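Local coordinates for protein nicotinate-nucleotide--dimethylbenzimidazole phosphoribosyltransferase (Thermus thermophilus HB8, PDB 1WX1) that probably catalyses the transfer of phosphoribose from nicotinate mononucleotide to 5,6-dimethylbenzimidazole, giving alpha-ribazole 5'-phosphate for cobalamin biosynthesis, at residues C94-E106 and P111-A123. Residues are numbered along the deposited sequence; the frame is centred on the assembly and turned at random.
Sequences CAVYVLDVGVVGE and PGLLKRKVRPGTA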
ATOM      1  N   CYS A  94     -11.245  -6.377  -7.668  1.00 16.88           N
ATOM      2  CA  CYS A  94     -12.376  -5.957  -6.871  1.00 17.12           C
ATOM      3  C   CYS A  94     -13.544  -5.589  -7.777  1.00 16.41           C
ATOM      4  O   CYS A  94     -13.389  -4.789  -8.696  1.00 14.55           O
ATOM      5  CB  CYS A  94     -11.956  -4.746  -6.033  1.00 17.92           C
ATOM      6  SG  CYS A  94     -13.231  -4.032  -4.988  1.00 19.73           S
ATOM      7  N   ALA A  95     -14.704  -6.183  -7.517  1.00 16.96           N
ATOM      8  CA  ALA A  95     -15.904  -5.898  -8.292  1.00 15.97           C
ATOM      9  C   ALA A  95     -16.424  -4.522  -7.883  1.00 16.94           C
ATOM     10  O   ALA A  95     -16.298  -4.122  -6.727  1.00 16.22           O
ATOM     11  CB  ALA A  95     -16.972  -6.965  -8.018  1.00 17.14           C
ATOM     12  N   VAL A  96     -17.003  -3.794  -8.831  1.00 16.36           N
ATOM     13  CA  VAL A  96     -17.539  -2.475  -8.535  1.00 16.51           C
ATOM     14  C   VAL A  96     -19.049  -2.461  -8.710  1.00 18.01           C
ATOM     15  O   VAL A  96     -19.563  -2.832  -9.761  1.00 18.12           O
ATOM     16  CB  VAL A  96     -16.933  -1.381  -9.454  1.00 16.45           C
ATOM     17  CG1 VAL A  96     -17.593  -0.034  -9.165  1.00 18.53           C
ATOM     18  CG2 VAL A  96     -15.426  -1.279  -9.232  1.00 17.10           C
ATOM     19  N   TYR A  97     -19.759  -2.057  -7.664  1.00 16.55           N
ATOM     20  CA  TYR A  97     -21.213  -1.953  -7.721  1.00 15.99           C
ATOM     21  C   TYR A  97     -21.562  -0.521  -7.375  1.00 16.59           C
ATOM     22  O   TYR A  97     -20.908   0.089  -6.526  1.00 17.62           O
ATOM     23  CB  TYR A  97     -21.889  -2.880  -6.707  1.00 17.62           C
ATOM     24  CG  TYR A  97     -21.599  -4.347  -6.901  1.00 19.77           C
ATOM     25  CD1 TYR A  97     -20.475  -4.938  -6.323  1.00 18.59           C
ATOM     26  CD2 TYR A  97     -22.446  -5.147  -7.666  1.00 20.96           C
ATOM     27  CE1 TYR A  97     -20.201  -6.291  -6.502  1.00 21.61           C
ATOM     28  CE2 TYR A  97     -22.183  -6.503  -7.852  1.00 23.32           C
ATOM     29  CZ  TYR A  97     -21.061  -7.066  -7.266  1.00 23.44           C
ATOM     30  OH  TYR A  97     -20.797  -8.399  -7.451  1.00 24.51           O
ATOM     31  N   VAL A  98     -22.585   0.022  -8.027  1.00 15.52           N
ATOM     32  CA  VAL A  98     -23.016   1.388  -7.759  1.00 14.15           C
ATOM     33  C   VAL A  98     -24.447   1.347  -7.231  1.00 14.46           C
ATOM     34  O   VAL A  98     -25.280   0.593  -7.726  1.00 14.38           O
ATOM     35  CB  VAL A  98     -22.974   2.259  -9.038  1.00 14.47           C
ATOM     36  CG1 VAL A  98     -23.378   3.693  -8.707  1.00 15.35           C
ATOM     37  CG2 VAL A  98     -21.568   2.243  -9.631  1.00 16.04           C
ATOM     38  N   LEU A  99     -24.718   2.154  -6.213  1.00 13.27           N
ATOM     39  CA  LEU A  99     -26.041   2.208  -5.614  1.00 13.57           C
ATOM     40  C   LEU A  99     -26.549   3.643  -5.607  1.00 13.88           C
ATOM     41  O   LEU A  99     -25.923   4.528  -5.025  1.00 14.01           O
ATOM     42  CB  LEU A  99     -25.989   1.679  -4.177  1.00 13.45           C
ATOM     43  CG  LEU A  99     -27.205   1.942  -3.280  1.00 14.95           C
ATOM     44  CD1 LEU A  99     -28.397   1.137  -3.779  1.00 13.90           C
ATOM     45  CD2 LEU A  99     -26.877   1.555  -1.834  1.00 13.16           C
ATOM     46  N   ASP A 100     -27.670   3.875  -6.276  1.00 13.69           N
ATOM     47  CA  ASP A 100     -28.269   5.205  -6.294  1.00 15.16           C
ATOM     48  C   ASP A 100     -29.354   5.234  -5.225  1.00 14.53           C
ATOM     49  O   ASP A 100     -30.372   4.560  -5.360  1.00 15.26           O
ATOM     50  CB  ASP A 100     -28.909   5.515  -7.655  1.00 15.06           C
ATOM     51  CG  ASP A 100     -29.767   6.790  -7.626  1.00 17.83           C
ATOM     52  OD1 ASP A 100     -30.601   6.972  -8.537  1.00 16.33           O
ATOM     53  OD2 ASP A 100     -29.605   7.611  -6.696  1.00 15.02           O
ATOM     54  N   VAL A 101     -29.123   5.982  -4.151  1.00 14.97           N
ATOM     55  CA  VAL A 101     -30.134   6.106  -3.108  1.00 15.01           C
ATOM     56  C   VAL A 101     -30.680   7.528  -3.073  1.00 14.96           C
ATOM     57  O   VAL A 101     -31.580   7.824  -2.293  1.00 15.98           O
ATOM     58  CB  VAL A 101     -29.598   5.760  -1.687  1.00 16.21           C
ATOM     59  CG1 VAL A 101     -29.530   4.251  -1.511  1.00 17.72           C
ATOM     60  CG2 VAL A 101     -28.237   6.410  -1.453  1.00 12.68           C
ATOM     61  N   GLY A 102     -30.151   8.413  -3.920  1.00 15.66           N
ATOM     62  CA  GLY A 102     -30.647   9.781  -3.901  1.00 14.54           C
ATOM     63  C   GLY A 102     -30.032  10.790  -4.856  1.00 16.31           C
ATOM     64  O   GLY A 102     -29.919  11.975  -4.530  1.00 16.07           O
ATOM     65  N   VAL A 103     -29.633  10.337  -6.036  1.00 15.61           N
ATOM     66  CA  VAL A 103     -29.048  11.233  -7.018  1.00 16.33           C
ATOM     67  C   VAL A 103     -30.160  12.011  -7.727  1.00 17.43           C
ATOM     68  O   VAL A 103     -31.238  11.474  -7.971  1.00 16.37           O
ATOM     69  CB  VAL A 103     -28.246  10.439  -8.080  1.00 19.10           C
ATOM     70  CG1 VAL A 103     -27.826  11.361  -9.207  1.00 19.52           C
ATOM     71  CG2 VAL A 103     -27.004   9.794  -7.428  1.00 16.79           C
ATOM     72  N   VAL A 104     -29.912  13.280  -8.040  1.00 17.43           N
ATOM     73  CA  VAL A 104     -30.911  14.067  -8.766  1.00 17.70           C
ATOM     74  C   VAL A 104     -30.838  13.645 -10.236  1.00 17.44           C
ATOM     75  O   VAL A 104     -29.752  13.586 -10.813  1.00 17.85           O
ATOM     76  CB  VAL A 104     -30.628  15.588  -8.667  1.00 18.00           C
ATOM     77  CG1 VAL A 104     -31.516  16.354  -9.635  1.00 18.42           C
ATOM     78  CG2 VAL A 104     -30.880  16.074  -7.250  1.00 17.50           C
ATOM     79  N   GLY A 105     -31.982  13.336 -10.838  1.00 19.77           N
ATOM     80  CA  GLY A 105     -31.980  12.941 -12.239  1.00 19.96           C
ATOM     81  C   GLY A 105     -32.118  11.445 -12.441  1.00 22.42           C
ATOM     82  O   GLY A 105     -31.900  10.664 -11.518  1.00 22.42           O
ATOM     83  N   GLU A 106     -32.461  11.036 -13.658  1.00 23.55           N
ATOM     84  CA  GLU A 106     -32.645   9.617 -13.951  1.00 24.44           C
ATOM     85  C   GLU A 106     -31.381   8.914 -14.424  1.00 22.49           C
ATOM     86  O   GLU A 106     -30.489   9.528 -15.016  1.00 22.55           O
ATOM     87  CB  GLU A 106     -33.739   9.435 -15.006  1.00 29.35           C
ATOM     88  CG  GLU A 106     -35.036  10.140 -14.682  1.00 35.43           C
ATOM     89  CD  GLU A 106     -36.135   9.796 -15.665  1.00 41.15           C
ATOM     90  OE1 GLU A 106     -35.824   9.622 -16.865  1.00 42.16           O
ATOM     91  OE2 GLU A 106     -37.308   9.709 -15.237  1.00 44.74           O
ATOM     92  N   PRO A 111     -26.462  -3.501 -15.185  1.00 26.82           N
ATOM     93  CA  PRO A 111     -26.166  -4.619 -14.280  1.00 27.30           C
ATOM     94  C   PRO A 111     -25.317  -4.259 -13.058  1.00 26.18           C
ATOM     95  O   PRO A 111     -25.436  -4.894 -12.011  1.00 27.89           O
ATOM     96  CB  PRO A 111     -25.480  -5.635 -15.197  1.00 29.16           C
ATOM     97  CG  PRO A 111     -24.790  -4.755 -16.207  1.00 30.17           C
ATOM     98  CD  PRO A 111     -25.847  -3.716 -16.509  1.00 27.35           C
ATOM     99  N   GLY A 112     -24.472  -3.242 -13.189  1.00 23.49           N
ATOM    100  CA  GLY A 112     -23.634  -2.841 -12.072  1.00 22.62           C
ATOM    101  C   GLY A 112     -24.250  -1.739 -11.227  1.00 22.26           C
ATOM    102  O   GLY A 112     -23.606  -1.201 -10.324  1.00 22.82           O
ATOM    103  N   LEU A 113     -25.508  -1.412 -11.505  1.00 19.42           N
ATOM    104  CA  LEU A 113     -26.199  -0.358 -10.775  1.00 18.69           C
ATOM    105  C   LEU A 113     -27.467  -0.829 -10.082  1.00 19.84           C
ATOM    106  O   LEU A 113     -28.295  -1.516 -10.683  1.00 18.99           O
ATOM    107  CB  LEU A 113     -26.561   0.783 -11.731  1.00 16.24           C
ATOM    108  CG  LEU A 113     -27.464   1.893 -11.185  1.00 17.71           C
ATOM    109  CD1 LEU A 113     -26.693   2.753 -10.174  1.00 14.82           C
ATOM    110  CD2 LEU A 113     -27.947   2.751 -12.350  1.00 18.27           C
ATOM    111  N   LEU A 114     -27.615  -0.449  -8.816  1.00 17.16           N
ATOM    112  CA  LEU A 114     -28.805  -0.784  -8.054  1.00 18.85           C
ATOM    113  C   LEU A 114     -29.559   0.538  -7.925  1.00 18.24           C
ATOM    114  O   LEU A 114     -29.085   1.473  -7.272  1.00 15.50           O
ATOM    115  CB  LEU A 114     -28.431  -1.309  -6.662  1.00 22.41           C
ATOM    116  CG  LEU A 114     -29.389  -2.320  -6.028  1.00 30.11           C
ATOM    117  CD1 LEU A 114     -28.624  -3.608  -5.790  1.00 32.50           C
ATOM    118  CD2 LEU A 114     -29.943  -1.815  -4.716  1.00 31.74           C
ATOM    119  N   LYS A 115     -30.726   0.620  -8.551  1.00 17.04           N
ATOM    120  CA  LYS A 115     -31.514   1.848  -8.501  1.00 17.70           C
ATOM    121  C   LYS A 115     -32.519   1.810  -7.363  1.00 17.07           C
ATOM    122  O   LYS A 115     -33.537   1.129  -7.444  1.00 15.87           O
ATOM    123  CB  LYS A 115     -32.214   2.073  -9.848  1.00 20.01           C
ATOM    124  CG  LYS A 115     -31.220   2.177 -11.002  1.00 20.86           C
ATOM    125  CD  LYS A 115     -31.754   2.947 -12.201  1.00 27.70           C
ATOM    126  CE  LYS A 115     -32.946   2.286 -12.847  1.00 28.00           C
ATOM    127  NZ  LYS A 115     -33.346   3.028 -14.083  1.00 28.44           N
ATOM    128  N   ARG A 116     -32.210   2.538  -6.291  1.00 15.99           N
ATOM    129  CA  ARG A 116     -33.066   2.590  -5.106  1.00 17.70           C
ATOM    130  C   ARG A 116     -33.199   4.026  -4.605  1.00 17.39           C
ATOM    131  O   ARG A 116     -33.117   4.290  -3.404  1.00 16.13           O
ATOM    132  CB  ARG A 116     -32.465   1.716  -4.003  1.00 18.59           C
ATOM    133  CG  ARG A 116     -32.344   0.248  -4.383  1.00 22.46           C
ATOM    134  CD  ARG A 116     -33.698  -0.453  -4.352  1.00 25.04           C
ATOM    135  NE  ARG A 116     -33.597  -1.869  -4.705  1.00 30.03           N
ATOM    136  CZ  ARG A 116     -33.406  -2.334  -5.938  1.00 34.41           C
ATOM    137  NH1 ARG A 116     -33.294  -1.501  -6.967  1.00 34.73           N
ATOM    138  NH2 ARG A 116     -33.333  -3.643  -6.148  1.00 35.27           N
ATOM    139  N   LYS A 117     -33.400   4.951  -5.536  1.00 17.10           N
ATOM    140  CA  LYS A 117     -33.521   6.365  -5.201  1.00 17.27           C
ATOM    141  C   LYS A 117     -34.621   6.589  -4.166  1.00 17.10           C
ATOM    142  O   LYS A 117     -35.788   6.295  -4.416  1.00 17.05           O
ATOM    143  CB  LYS A 117     -33.817   7.173  -6.471  1.00 17.68           C
ATOM    144  CG  LYS A 117     -33.503   8.655  -6.356  1.00 18.44           C
ATOM    145  CD  LYS A 117     -34.025   9.447  -7.560  1.00 19.38           C
ATOM    146  CE  LYS A 117     -33.440   8.964  -8.887  1.00 18.81           C
ATOM    147  NZ  LYS A 117     -31.974   9.219  -9.015  1.00 18.85           N
ATOM    148  N   VAL A 118     -34.232   7.096  -3.000  1.00 17.12           N
ATOM    149  CA  VAL A 118     -35.167   7.371  -1.913  1.00 18.52           C
ATOM    150  C   VAL A 118     -35.883   8.698  -2.181  1.00 19.67           C
ATOM    151  O   VAL A 118     -37.097   8.826  -1.994  1.00 18.90           O
ATOM    152  CB  VAL A 118     -34.418   7.445  -0.564  1.00 18.27           C
ATOM    153  CG1 VAL A 118     -35.373   7.871   0.550  1.00 18.00           C
ATOM    154  CG2 VAL A 118     -33.802   6.085  -0.249  1.00 19.13           C
ATOM    155  N   ARG A 119     -35.107   9.677  -2.627  1.00 18.03           N
ATOM    156  CA  ARG A 119     -35.613  11.001  -2.965  1.00 19.45           C
ATOM    157  C   ARG A 119     -34.516  11.674  -3.778  1.00 20.51           C
ATOM    158  O   ARG A 119     -33.364  11.233  -3.754  1.00 19.74           O
ATOM    159  CB  ARG A 119     -35.913  11.811  -1.698  1.00 18.73           C
ATOM    160  CG  ARG A 119     -34.794  11.814  -0.667  1.00 19.19           C
ATOM    161  CD  ARG A 119     -35.184  12.639   0.558  1.00 19.64           C
ATOM    162  NE  ARG A 119     -35.222  14.072   0.258  1.00 21.43           N
ATOM    163  CZ  ARG A 119     -35.808  14.985   1.026  1.00 19.98           C
ATOM    164  NH1 ARG A 119     -36.420  14.623   2.150  1.00 20.87           N
ATOM    165  NH2 ARG A 119     -35.769  16.264   0.679  1.00 20.47           N
ATOM    166  N   PRO A 120     -34.856  12.738  -4.521  1.00 21.05           N
ATOM    167  CA  PRO A 120     -33.861  13.444  -5.334  1.00 22.12           C
ATOM    168  C   PRO A 120     -32.969  14.331  -4.472  1.00 22.91           C
ATOM    169  O   PRO A 120     -33.118  15.550  -4.452  1.00 23.51           O
ATOM    170  CB  PRO A 120     -34.726  14.243  -6.306  1.00 24.12           C
ATOM    171  CG  PRO A 120     -35.908  14.605  -5.460  1.00 24.15           C
ATOM    172  CD  PRO A 120     -36.206  13.292  -4.738  1.00 22.83           C
ATOM    173  N   GLY A 121     -32.037  13.705  -3.764  1.00 21.04           N
ATOM    174  CA  GLY A 121     -31.146  14.450  -2.899  1.00 20.86           C
ATOM    175  C   GLY A 121     -31.822  14.830  -1.593  1.00 20.01           C
ATOM    176  O   GLY A 121     -33.046  14.810  -1.481  1.00 20.71           O
ATOM    177  N   THR A 122     -31.020  15.178  -0.597  1.00 17.84           N
ATOM    178  CA  THR A 122     -31.547  15.567   0.706  1.00 18.81           C
ATOM    179  C   THR A 122     -31.922  17.044   0.718  1.00 17.68           C
ATOM    180  O   THR A 122     -31.588  17.792  -0.205  1.00 17.22           O
ATOM    181  CB  THR A 122     -30.494  15.395   1.798  1.00 17.82           C
ATOM    182  OG1 THR A 122     -29.308  16.090   1.395  1.00 15.37           O
ATOM    183  CG2 THR A 122     -30.175  13.922   2.033  1.00 18.26           C
ATOM    184  N   ALA A 123     -32.621  17.453   1.772  1.00 17.32           N
ATOM    185  CA  ALA A 123     -32.981  18.855   1.948  1.00 17.26           C
ATOM    186  C   ALA A 123     -31.684  19.483   2.476  1.00 18.32           C
ATOM    187  O   ALA A 123     -30.743  18.759   2.804  1.00 16.96           O
ATOM    188  CB  ALA A 123     -34.102  18.989   2.986  1.00 16.03           C
TER
HETATM  189  O   HOH W   1     -20.795  -1.066 -11.381  1.00 36.70           O
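Val98, Leu99 and Asp100 pair in parallel with Leu113, Leu114 and Lys115, the strand axes 17° apart, 113-115 being an outermost strand of this chain's parallel sheet, with 94-100 next to it. Val98 N donates to Gly112 O (2.8 Å) and Val98 O accepts from Leu114 N; Asp100 N donates to Leu114 O and Asp100 O accepts from Arg116 N. Where segment 94-106 turns a corner at Val101, one more backbone bond follows, Val118 N meeting Val101 O from above the carbonyl plane. On one face Val98 CG1 packs on Leu113 CD1, with helix 70-79 covering both. On the other, Leu99 CD1 lies tightly against Leu114 CD2, at 3.5 Å, and that Leu114 methyl also sits over the centre of the Arg116 guanidinium, which is salt-bridged to Glu145 of helix 133-152. Beyond the strands, Lys117 leaves with CG anti to its backbone N (chi1 -160°), then bends at chi3 and chi4 to bring NZ to the syn lone pair of Asp100 OD1 (2.7 Å). The same NZ also donates to Val103 O (2.6 Å) and Gly105 O (2.9 Å). Asp100 OD2 meanwhile takes Val103 N at 2.8 Å in an Asx motif. With an alanine at Lys117, Asp100 would probably lose its countercharge and the two carbonyls their shared donor, leaving the turn at Val103 to Gly105 less firmly held. The ammonium and carboxylate thus grip this turn together, one through its carbonyls and the other through an amide.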